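Local coordinates for protein benzoylformate Decarboxylase (Polynucleobacter necessarius, PDB 4K9Q) that probably decarboxylates benzoylformate, as a member of the thiamine diphosphate- and magnesium-dependent enzyme family, at residues H70-L83 and L110-V123. Numbering follows the deposited sequence.
Sequences HTGAGLGNAMGCLL and LTNIEAINMPKPWV. With TPP (thiamine diphosphate), chain D.
With its chi1 at -172°, Thr71 carries OG1 trans to its own N and over to the carbonyl of Leu110, while Met118, extended through chi3, sends SD and CE against helix 71-77, at Gly72 and Gly76. Thr71 OG1 donates to Leu110 O at 2.8 Å, arriving above the carbonyl plane (46° out of it) rather than on a lone pair. Beside this bond, Leu110 CD2 approaches His70 NE2 to 3.6 Å; the imidazole has Thr71 CG2 above one face and, at His70 CD2, lies 3.3 Å from C4' of the cofactor's aminopyrimidine. His70 ND1 is hydrogen-bonded to Glu28. Helix 71-77 follows strand 66-69 of the parallel sheet in the N-terminal, pyrimidine-binding domain, whose cofactor is also hydrogen-bonded by Ser431 and Gly460 of the second subunit, and the loop 110-123 runs alongside that helix and the next. Met118 CE is 3.4 Å from Gly76 CA, tight for two carbons, and the Met118 and Leu75 side chains slide past each other in opposite directions, Leu75 CD2 3.8 Å from Met118 SD. Further along, Met79 CE comes 3.5 Å from Pro119 O. Leu83 CG sits over the six-membered ring of Trp122, 3.5 Å from its centroid and 9° off the normal, a CH-pi contact; Pro121 CG lies over the opposite face, toward its rim.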
loop_
_atom_site.group_PDB
_atom_site.type_symbol
_atom_site.label_atom_id
_atom_site.label_comp_id
_atom_site.label_asym_id
_atom_site.label_seq_id
_atom_site.Cartn_x
_atom_site.Cartn_y
_atom_site.Cartn_z
ATOM N N HIS A 70 14.267 -3.926 16.035
ATOM C CA HIS A 70 15.167 -2.899 15.532
ATOM C C HIS A 70 14.828 -2.469 14.114
ATOM O O HIS A 70 15.233 -3.113 13.154
ATOM C CB HIS A 70 16.606 -3.402 15.567
ATOM C CG HIS A 70 17.604 -2.412 15.046
ATOM N ND1 HIS A 70 17.747 -1.147 15.575
ATOM C CD2 HIS A 70 18.514 -2.511 14.048
ATOM C CE1 HIS A 70 18.708 -0.510 14.928
ATOM N NE2 HIS A 70 19.196 -1.320 14.004
ATOM N N THR A 71 14.112 -1.355 14.006
ATOM C CA THR A 71 13.808 -0.719 12.726
ATOM C C THR A 71 13.345 -1.712 11.633
ATOM O O THR A 71 12.675 -2.705 11.939
ATOM C CB THR A 71 14.958 0.255 12.312
ATOM O OG1 THR A 71 14.582 1.012 11.152
ATOM C CG2 THR A 71 16.288 -0.476 12.067
ATOM N N GLY A 72 13.632 -1.425 10.368
ATOM C CA GLY A 72 13.136 -2.253 9.276
ATOM C C GLY A 72 13.799 -3.617 9.236
ATOM O O GLY A 72 13.192 -4.603 8.809
ATOM N N ALA A 73 15.054 -3.677 9.677
ATOM C CA ALA A 73 15.821 -4.930 9.667
ATOM C C ALA A 73 15.171 -5.963 10.575
ATOM O O ALA A 73 14.970 -7.118 10.195
ATOM C CB ALA A 73 17.260 -4.685 10.120
ATOM N N GLY A 74 14.858 -5.531 11.788
ATOM C CA GLY A 74 14.239 -6.389 12.774
ATOM C C GLY A 74 12.815 -6.721 12.387
ATOM O O GLY A 74 12.390 -7.880 12.472
ATOM N N LEU A 75 12.062 -5.710 11.965
ATOM C CA LEU A 75 10.691 -5.964 11.529
ATOM C C LEU A 75 10.669 -6.972 10.379
ATOM O O LEU A 75 9.836 -7.873 10.361
ATOM C CB LEU A 75 9.987 -4.668 11.145
ATOM C CG LEU A 75 8.554 -4.844 10.648
ATOM C CD1 LEU A 75 7.662 -5.412 11.745
ATOM C CD2 LEU A 75 8.032 -3.501 10.160
ATOM N N GLY A 76 11.597 -6.834 9.438
ATOM C CA GLY A 76 11.696 -7.773 8.330
ATOM C C GLY A 76 11.879 -9.213 8.786
ATOM O O GLY A 76 11.159 -10.107 8.340
ATOM N N ASN A 77 12.842 -9.447 9.674
ATOM C CA ASN A 77 13.075 -10.798 10.187
ATOM C C ASN A 77 11.841 -11.376 10.874
ATOM O O ASN A 77 11.685 -12.606 10.973
ATOM C CB ASN A 77 14.257 -10.815 11.161
ATOM C CG ASN A 77 15.600 -10.781 10.454
ATOM O OD1 ASN A 77 15.672 -10.912 9.230
ATOM N ND2 ASN A 77 16.673 -10.615 11.223
ATOM N N ALA A 78 10.989 -10.487 11.385
ATOM C CA ALA A 78 9.804 -10.901 12.134
ATOM C C ALA A 78 8.533 -11.139 11.308
ATOM O O ALA A 78 7.521 -11.559 11.870
ATOM C CB ALA A 78 9.503 -9.880 13.234
ATOM N N MET A 79 8.552 -10.853 10.009
ATOM C CA MET A 79 7.288 -10.781 9.262
ATOM C C MET A 79 6.504 -12.099 9.152
ATOM O O MET A 79 5.263 -12.085 9.070
ATOM C CB MET A 79 7.475 -10.140 7.874
ATOM C CG MET A 79 7.588 -8.631 7.903
ATOM S SD MET A 79 6.162 -7.813 8.649
ATOM C CE MET A 79 4.786 -8.531 7.754
ATOM N N GLY A 80 7.211 -13.228 9.121
ATOM C CA GLY A 80 6.545 -14.522 9.061
ATOM C C GLY A 80 5.773 -14.792 10.349
ATOM O O GLY A 80 4.608 -15.190 10.335
ATOM N N CYS A 81 6.414 -14.564 11.483
ATOM C CA CYS A 81 5.717 -14.744 12.743
ATOM C C CYS A 81 4.648 -13.669 12.984
ATOM O O CYS A 81 3.681 -13.915 13.684
ATOM C CB CYS A 81 6.704 -14.872 13.902
ATOM S SG CYS A 81 7.446 -16.529 13.904
ATOM N N LEU A 82 4.801 -12.497 12.381
ATOM C CA LEU A 82 3.770 -11.476 12.507
ATOM C C LEU A 82 2.511 -11.899 11.728
ATOM O O LEU A 82 1.400 -11.780 12.223
ATOM C CB LEU A 82 4.297 -10.121 12.038
ATOM C CG LEU A 82 3.294 -8.969 12.139
ATOM C CD1 LEU A 82 2.703 -8.891 13.535
ATOM C CD2 LEU A 82 3.993 -7.659 11.779
ATOM N N LEU A 83 2.696 -12.418 10.513
ATOM C CA LEU A 83 1.589 -13.009 9.769
ATOM C C LEU A 83 0.869 -14.010 10.674
ATOM O O LEU A 83 -0.357 -14.010 10.786
ATOM C CB LEU A 83 2.116 -13.691 8.495
ATOM C CG LEU A 83 1.172 -14.376 7.500
ATOM C CD1 LEU A 83 1.872 -14.589 6.162
ATOM C CD2 LEU A 83 0.679 -15.714 8.040
ATOM N N LEU A 110 19.700 2.477 8.385
ATOM C CA LEU A 110 18.748 1.888 9.331
ATOM C C LEU A 110 17.480 2.728 9.531
ATOM O O LEU A 110 16.776 2.605 10.534
ATOM C CB LEU A 110 19.438 1.505 10.647
ATOM C CG LEU A 110 20.352 0.272 10.473
ATOM C CD1 LEU A 110 21.453 0.210 11.510
ATOM C CD2 LEU A 110 19.544 -1.027 10.467
ATOM N N THR A 111 17.179 3.567 8.547
ATOM C CA THR A 111 15.861 4.170 8.467
ATOM C C THR A 111 14.853 3.114 8.028
ATOM O O THR A 111 15.091 2.357 7.082
ATOM C CB THR A 111 15.821 5.328 7.462
ATOM O OG1 THR A 111 16.696 6.362 7.907
ATOM C CG2 THR A 111 14.412 5.885 7.347
ATOM N N ASN A 112 13.728 3.059 8.722
ATOM C CA ASN A 112 12.669 2.167 8.312
ATOM C C ASN A 112 11.817 2.935 7.305
ATOM O O ASN A 112 10.868 3.630 7.676
ATOM C CB ASN A 112 11.854 1.725 9.525
ATOM C CG ASN A 112 10.987 0.527 9.231
ATOM O OD1 ASN A 112 10.955 0.032 8.097
ATOM N ND2 ASN A 112 10.287 0.038 10.255
ATOM N N ILE A 113 12.192 2.832 6.031
ATOM C CA ILE A 113 11.604 3.675 4.987
ATOM C C ILE A 113 10.157 3.266 4.718
ATOM O O ILE A 113 9.877 2.080 4.566
ATOM C CB ILE A 113 12.459 3.617 3.706
ATOM C CG1 ILE A 113 13.873 4.137 3.997
ATOM C CG2 ILE A 113 11.801 4.410 2.578
ATOM C CD1 ILE A 113 14.899 3.828 2.920
ATOM N N GLU A 114 9.244 4.242 4.671
ATOM C CA GLU A 114 7.811 3.946 4.583
ATOM C C GLU A 114 7.427 2.870 5.596
ATOM O O GLU A 114 6.778 1.875 5.253
ATOM C CB GLU A 114 7.406 3.486 3.175
ATOM C CG GLU A 114 7.444 4.564 2.128
ATOM C CD GLU A 114 6.323 4.436 1.087
ATOM O OE1 GLU A 114 5.831 3.307 0.824
ATOM O OE2 GLU A 114 5.929 5.482 0.526
ATOM N N ALA A 115 7.814 3.086 6.848
ATOM C CA ALA A 115 7.615 2.093 7.894
ATOM C C ALA A 115 6.187 1.577 7.980
ATOM O O ALA A 115 5.974 0.388 8.201
ATOM C CB ALA A 115 8.064 2.640 9.244
ATOM N N ILE A 116 5.195 2.446 7.807
ATOM C CA ILE A 116 3.824 1.986 8.023
ATOM C C ILE A 116 3.390 0.953 6.991
ATOM O O ILE A 116 2.451 0.186 7.229
ATOM C CB ILE A 116 2.797 3.136 8.068
ATOM C CG1 ILE A 116 2.701 3.836 6.709
ATOM C CG2 ILE A 116 3.150 4.119 9.186
ATOM C CD1 ILE A 116 1.550 4.848 6.596
ATOM N N ASN A 117 4.053 0.936 5.841
ATOM C CA ASN A 117 3.676 -0.008 4.798
ATOM C C ASN A 117 4.355 -1.363 4.878
ATOM O O ASN A 117 3.847 -2.337 4.333
ATOM C CB ASN A 117 3.849 0.608 3.413
ATOM C CG ASN A 117 2.785 1.648 3.124
ATOM O OD1 ASN A 117 1.691 1.569 3.672
ATOM N ND2 ASN A 117 3.098 2.627 2.277
ATOM N N MET A 118 5.484 -1.432 5.576
ATOM C CA MET A 118 6.206 -2.699 5.661
ATOM C C MET A 118 5.395 -3.882 6.232
ATOM O O MET A 118 5.374 -4.947 5.629
ATOM C CB MET A 118 7.532 -2.531 6.406
ATOM C CG MET A 118 8.419 -3.763 6.256
ATOM S SD MET A 118 10.067 -3.545 6.899
ATOM C CE MET A 118 10.792 -5.129 6.422
ATOM N N PRO A 119 4.720 -3.700 7.388
ATOM C CA PRO A 119 4.007 -4.844 7.993
ATOM C C PRO A 119 2.664 -5.183 7.332
ATOM O O PRO A 119 2.099 -6.231 7.638
ATOM C CB PRO A 119 3.782 -4.384 9.435
ATOM C CG PRO A 119 3.696 -2.894 9.328
ATOM C CD PRO A 119 4.628 -2.488 8.224
ATOM N N LYS A 120 2.161 -4.313 6.454
ATOM C CA LYS A 120 0.945 -4.617 5.695
ATOM C C LYS A 120 1.194 -5.845 4.803
ATOM O O LYS A 120 2.266 -5.974 4.199
ATOM C CB LYS A 120 0.537 -3.415 4.832
ATOM C CG LYS A 120 0.115 -2.167 5.624
ATOM C CD LYS A 120 -0.254 -1.036 4.662
ATOM C CE LYS A 120 -0.654 0.238 5.400
ATOM N NZ LYS A 120 -2.051 0.164 5.912
ATOM N N PRO A 121 0.193 -6.729 4.669
ATOM C CA PRO A 121 -1.188 -6.613 5.153
ATOM C C PRO A 121 -1.426 -7.340 6.475
ATOM O O PRO A 121 -2.532 -7.838 6.693
ATOM C CB PRO A 121 -1.970 -7.338 4.055
ATOM C CG PRO A 121 -1.032 -8.460 3.664
ATOM C CD PRO A 121 0.357 -7.870 3.748
ATOM N N TRP A 122 -0.423 -7.407 7.341
ATOM C CA TRP A 122 -0.513 -8.287 8.503
ATOM C C TRP A 122 -0.602 -7.598 9.863
ATOM O O TRP A 122 -0.199 -8.162 10.879
ATOM C CB TRP A 122 0.625 -9.302 8.471
ATOM C CG TRP A 122 0.570 -10.132 7.219
ATOM C CD1 TRP A 122 1.432 -10.089 6.161
ATOM C CD2 TRP A 122 -0.426 -11.105 6.889
ATOM N NE1 TRP A 122 1.043 -10.994 5.199
ATOM C CE2 TRP A 122 -0.098 -11.625 5.620
ATOM C CE3 TRP A 122 -1.565 -11.584 7.545
ATOM C CZ2 TRP A 122 -0.859 -12.621 4.998
ATOM C CZ3 TRP A 122 -2.328 -12.564 6.925
ATOM C CH2 TRP A 122 -1.966 -13.076 5.668
ATOM N N VAL A 123 -1.165 -6.393 9.875
ATOM C CA VAL A 123 -1.490 -5.702 11.122
ATOM C C VAL A 123 -2.853 -5.017 11.005
ATOM O O VAL A 123 -3.310 -4.691 9.907
ATOM C CB VAL A 123 -0.414 -4.667 11.527
ATOM C CG1 VAL A 123 0.863 -5.375 11.955
ATOM C CG2 VAL A 123 -0.125 -3.693 10.388
HETATM N "N1'" TPP D . 18.592 -7.018 14.622
HETATM C "C2'" TPP D . 18.908 -6.973 13.273
HETATM C CM2 TPP D . 18.237 -7.901 12.305
HETATM N "N3'" TPP D . 19.831 -6.063 12.792
HETATM C "C4'" TPP D . 20.451 -5.197 13.658
HETATM N "N4'" TPP D . 21.328 -4.313 13.186
HETATM C "C5'" TPP D . 20.168 -5.259 15.023
HETATM C "C6'" TPP D . 19.222 -6.160 15.510
HETATM C "C7'" TPP D . 20.847 -4.307 15.973
HETATM N N3 TPP D . 22.262 -4.534 16.235
HETATM C C2 TPP D . 23.296 -3.813 15.660
HETATM S S1 TPP D . 24.763 -4.253 16.157
HETATM C C5 TPP D . 24.137 -5.375 17.137
HETATM C C4 TPP D . 22.747 -5.446 17.119
HETATM C CM4 TPP D . 21.901 -6.397 17.928
HETATM C C6 TPP D . 25.117 -6.163 17.961
HETATM C C7 TPP D . 26.105 -7.002 17.168
HETATM O O7 TPP D . 26.728 -7.828 18.124
HETATM P PA TPP D . 27.921 -8.830 17.725
HETATM O O1A TPP D . 27.581 -9.493 16.421
HETATM O O2A TPP D . 28.137 -9.836 18.809
HETATM O O3A TPP D . 29.162 -7.857 17.413
HETATM P PB TPP D . 30.045 -6.999 18.448
HETATM O O1B TPP D . 29.469 -5.620 18.450
HETATM O O2B TPP D . 31.451 -7.002 17.892
HETATM O O3B TPP D . 29.976 -7.576 19.825
HETATM O O HOH W 1 15.977 -0.500 8.377
#